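Local coordinates for protein Myo-inositol phosphohydrolase (Mitsuokella multacida, PDB 4WU3) that probably dephosphorylates myo-inositol hexakisphosphate with a fold like that of protein tyrosine phosphatases, and binds inositol-(1,3,4,5)-tetrakisphosphate, at residues A[318-321]-A[322-325]. The protein carries 2 engineered substitutions. Residues are numbered along the deposited sequence; the frame is centred on the assembly and turned at random.
Sequences KTPY and SVWA
Tyr321 and the residues three and four places on, Trp324 and Ala325, show how the first turn of a helix can pack against itself. With CG anti to the backbone N (chi1 173°), the tyrosine side chain runs alongside its own turn. Its CB and CD2 merely lie beside the next peptide nitrogen along the chain, that of Ser322; the first real packing comes from CE1. This atom comes obliquely to the six-membered ring of the indole, 3.9 Å from Trp324 CZ3, with the two ring planes inclined by 38°. Further out CE2 and CZ lie under the methyl of Ala325, whose CB sits over the ring face, 4.2 Å from the centroid of the Tyr321 ring, as a CH-pi contact; the side chain ends in OH, just beyond that methyl. The turn starts helix 321-327, which follows the long helix 291-313 after a short loop and packs beside helix 219-230 in this PTP-like phytase. Pro320 holds the N-cap position, where its missing N-H costs no helical bond, and its carbonyl opens the i to i+4 series: Trp324 N reaches Pro320 O at 3.0 Å and almost straight (176°), whereas the bond from Val323 N to that oxygen is weak. Ala325 N continues the series to Tyr321 O at 2.7 Å. On the outer side Val323 spreads its methyls over the incoming chain, CG2 beside Pro320 CG (3.8 Å) and CG1 against Thr319 CG2. Inward, Tyr310 meets both aromatic rings edge-to-face, Glu313 accepts the indole N-H of Trp324, and Asp223 hydrogen-bonds Ser322 OG.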
ATOM      1  N   LYS A 318      -3.165  28.831   7.258  1.00 18.36           N
ATOM      2  CA  LYS A 318      -3.869  29.016   8.525  1.00 20.45           C
ATOM      3  C   LYS A 318      -4.520  27.721   9.014  1.00 17.38           C
ATOM      4  O   LYS A 318      -4.263  27.269  10.122  1.00 18.37           O
ATOM      5  CB  LYS A 318      -4.907  30.129   8.366  1.00 24.72           C
ATOM      6  CG  LYS A 318      -5.634  30.511   9.641  1.00 34.88           C
ATOM      7  CD  LYS A 318      -6.594  31.669   9.387  1.00 41.33           C
ATOM      8  CE  LYS A 318      -7.546  31.889  10.552  1.00 45.77           C
ATOM      9  NZ  LYS A 318      -6.848  32.454  11.740  1.00 49.97           N
ATOM     10  N   THR A 319      -5.378  27.134   8.192  1.00 16.34           N
ATOM     11  CA  THR A 319      -5.972  25.842   8.511  1.00 14.57           C
ATOM     12  C   THR A 319      -4.887  24.784   8.392  1.00 12.62           C
ATOM     13  O   THR A 319      -4.193  24.713   7.378  1.00 13.35           O
ATOM     14  CB  THR A 319      -7.090  25.480   7.523  1.00 16.78           C
ATOM     15  OG1 THR A 319      -8.070  26.520   7.482  1.00 18.74           O
ATOM     16  CG2 THR A 319      -7.751  24.173   7.906  1.00 17.86           C
ATOM     17  N   PRO A 320      -4.723  23.964   9.434  1.00 10.59           N
ATOM     18  CA  PRO A 320      -3.711  22.912   9.371  1.00 10.08           C
ATOM     19  C   PRO A 320      -3.992  21.948   8.219  1.00  9.70           C
ATOM     20  O   PRO A 320      -5.154  21.768   7.839  1.00  9.05           O
ATOM     21  CB  PRO A 320      -3.857  22.191  10.721  1.00 10.18           C
ATOM     22  CG  PRO A 320      -4.540  23.172  11.621  1.00 10.60           C
ATOM     23  CD  PRO A 320      -5.429  23.991  10.727  1.00 10.08           C
ATOM     24  N   TYR A 321      -2.938  21.337   7.676  1.00  9.07           N
ATOM     25  CA  TYR A 321      -3.078  20.434   6.543  1.00  8.75           C
ATOM     26  C   TYR A 321      -3.990  19.261   6.894  1.00  9.14           C
ATOM     27  O   TYR A 321      -4.868  18.891   6.113  1.00  9.38           O
ATOM     28  CB  TYR A 321      -1.719  19.909   6.053  1.00  8.35           C
ATOM     29  CG  TYR A 321      -1.902  18.845   5.007  1.00  8.08           C
ATOM     30  CD1 TYR A 321      -2.061  19.176   3.679  1.00  8.53           C
ATOM     31  CD2 TYR A 321      -1.999  17.517   5.358  1.00  8.62           C
ATOM     32  CE1 TYR A 321      -2.275  18.201   2.718  1.00  8.79           C
ATOM     33  CE2 TYR A 321      -2.211  16.535   4.403  1.00  9.19           C
ATOM     34  CZ  TYR A 321      -2.347  16.884   3.085  1.00  8.50           C
ATOM     35  OH  TYR A 321      -2.558  15.914   2.131  1.00  9.41           O
ATOM     36  N   SER A 322      -3.780  18.685   8.073  1.00  9.40           N
ATOM     37  CA  SER A 322      -4.587  17.551   8.528  1.00 10.02           C
ATOM     38  C   SER A 322      -6.074  17.897   8.569  1.00  9.89           C
ATOM     39  O   SER A 322      -6.915  17.061   8.238  1.00  8.85           O
ATOM     40  CB  SER A 322      -4.122  17.091   9.912  1.00  9.80           C
ATOM     41  OG  SER A 322      -4.158  18.172  10.828  1.00 10.99           O
ATOM     42  N   VAL A 323      -6.386  19.134   8.960  1.00 10.34           N
ATOM     43  CA  VAL A 323      -7.772  19.585   9.058  1.00 10.18           C
ATOM     44  C   VAL A 323      -8.359  19.765   7.667  1.00 10.26           C
ATOM     45  O   VAL A 323      -9.445  19.267   7.370  1.00 10.43           O
ATOM     46  CB  VAL A 323      -7.898  20.888   9.887  1.00 10.73           C
ATOM     47  CG1 VAL A 323      -9.338  21.376   9.912  1.00 10.84           C
ATOM     48  CG2 VAL A 323      -7.422  20.661  11.312  1.00 11.84           C
ATOM     49  N   TRP A 324      -7.635  20.467   6.805  1.00 10.19           N
ATOM     50  CA  TRP A 324      -8.052  20.613   5.423  1.00  9.87           C
ATOM     51  C   TRP A 324      -8.231  19.235   4.767  1.00  9.82           C
ATOM     52  O   TRP A 324      -9.225  18.987   4.081  1.00  9.16           O
ATOM     53  CB  TRP A 324      -7.017  21.433   4.656  1.00  9.75           C
ATOM     54  CG  TRP A 324      -7.271  21.500   3.198  1.00  9.79           C
ATOM     55  CD1 TRP A 324      -7.988  22.456   2.530  1.00  9.99           C
ATOM     56  CD2 TRP A 324      -6.795  20.586   2.205  1.00  9.09           C
ATOM     57  NE1 TRP A 324      -7.993  22.182   1.180  1.00  9.51           N
ATOM     58  CE2 TRP A 324      -7.272  21.036   0.958  1.00  8.98           C
ATOM     59  CE3 TRP A 324      -6.027  19.420   2.253  1.00  9.19           C
ATOM     60  CZ2 TRP A 324      -6.999  20.367  -0.225  1.00  8.85           C
ATOM     61  CZ3 TRP A 324      -5.763  18.756   1.082  1.00  8.87           C
ATOM     62  CH2 TRP A 324      -6.245  19.228  -0.145  1.00  8.84           C
ATOM     63  N   ALA A 325      -7.268  18.344   4.973  1.00  9.77           N
ATOM     64  CA  ALA A 325      -7.284  17.050   4.293  1.00 11.39           C
ATOM     65  C   ALA A 325      -8.481  16.207   4.724  1.00 12.95           C
ATOM     66  O   ALA A 325      -9.086  15.519   3.903  1.00 12.05           O
ATOM     67  CB  ALA A 325      -5.993  16.288   4.543  1.00 11.46           C
TER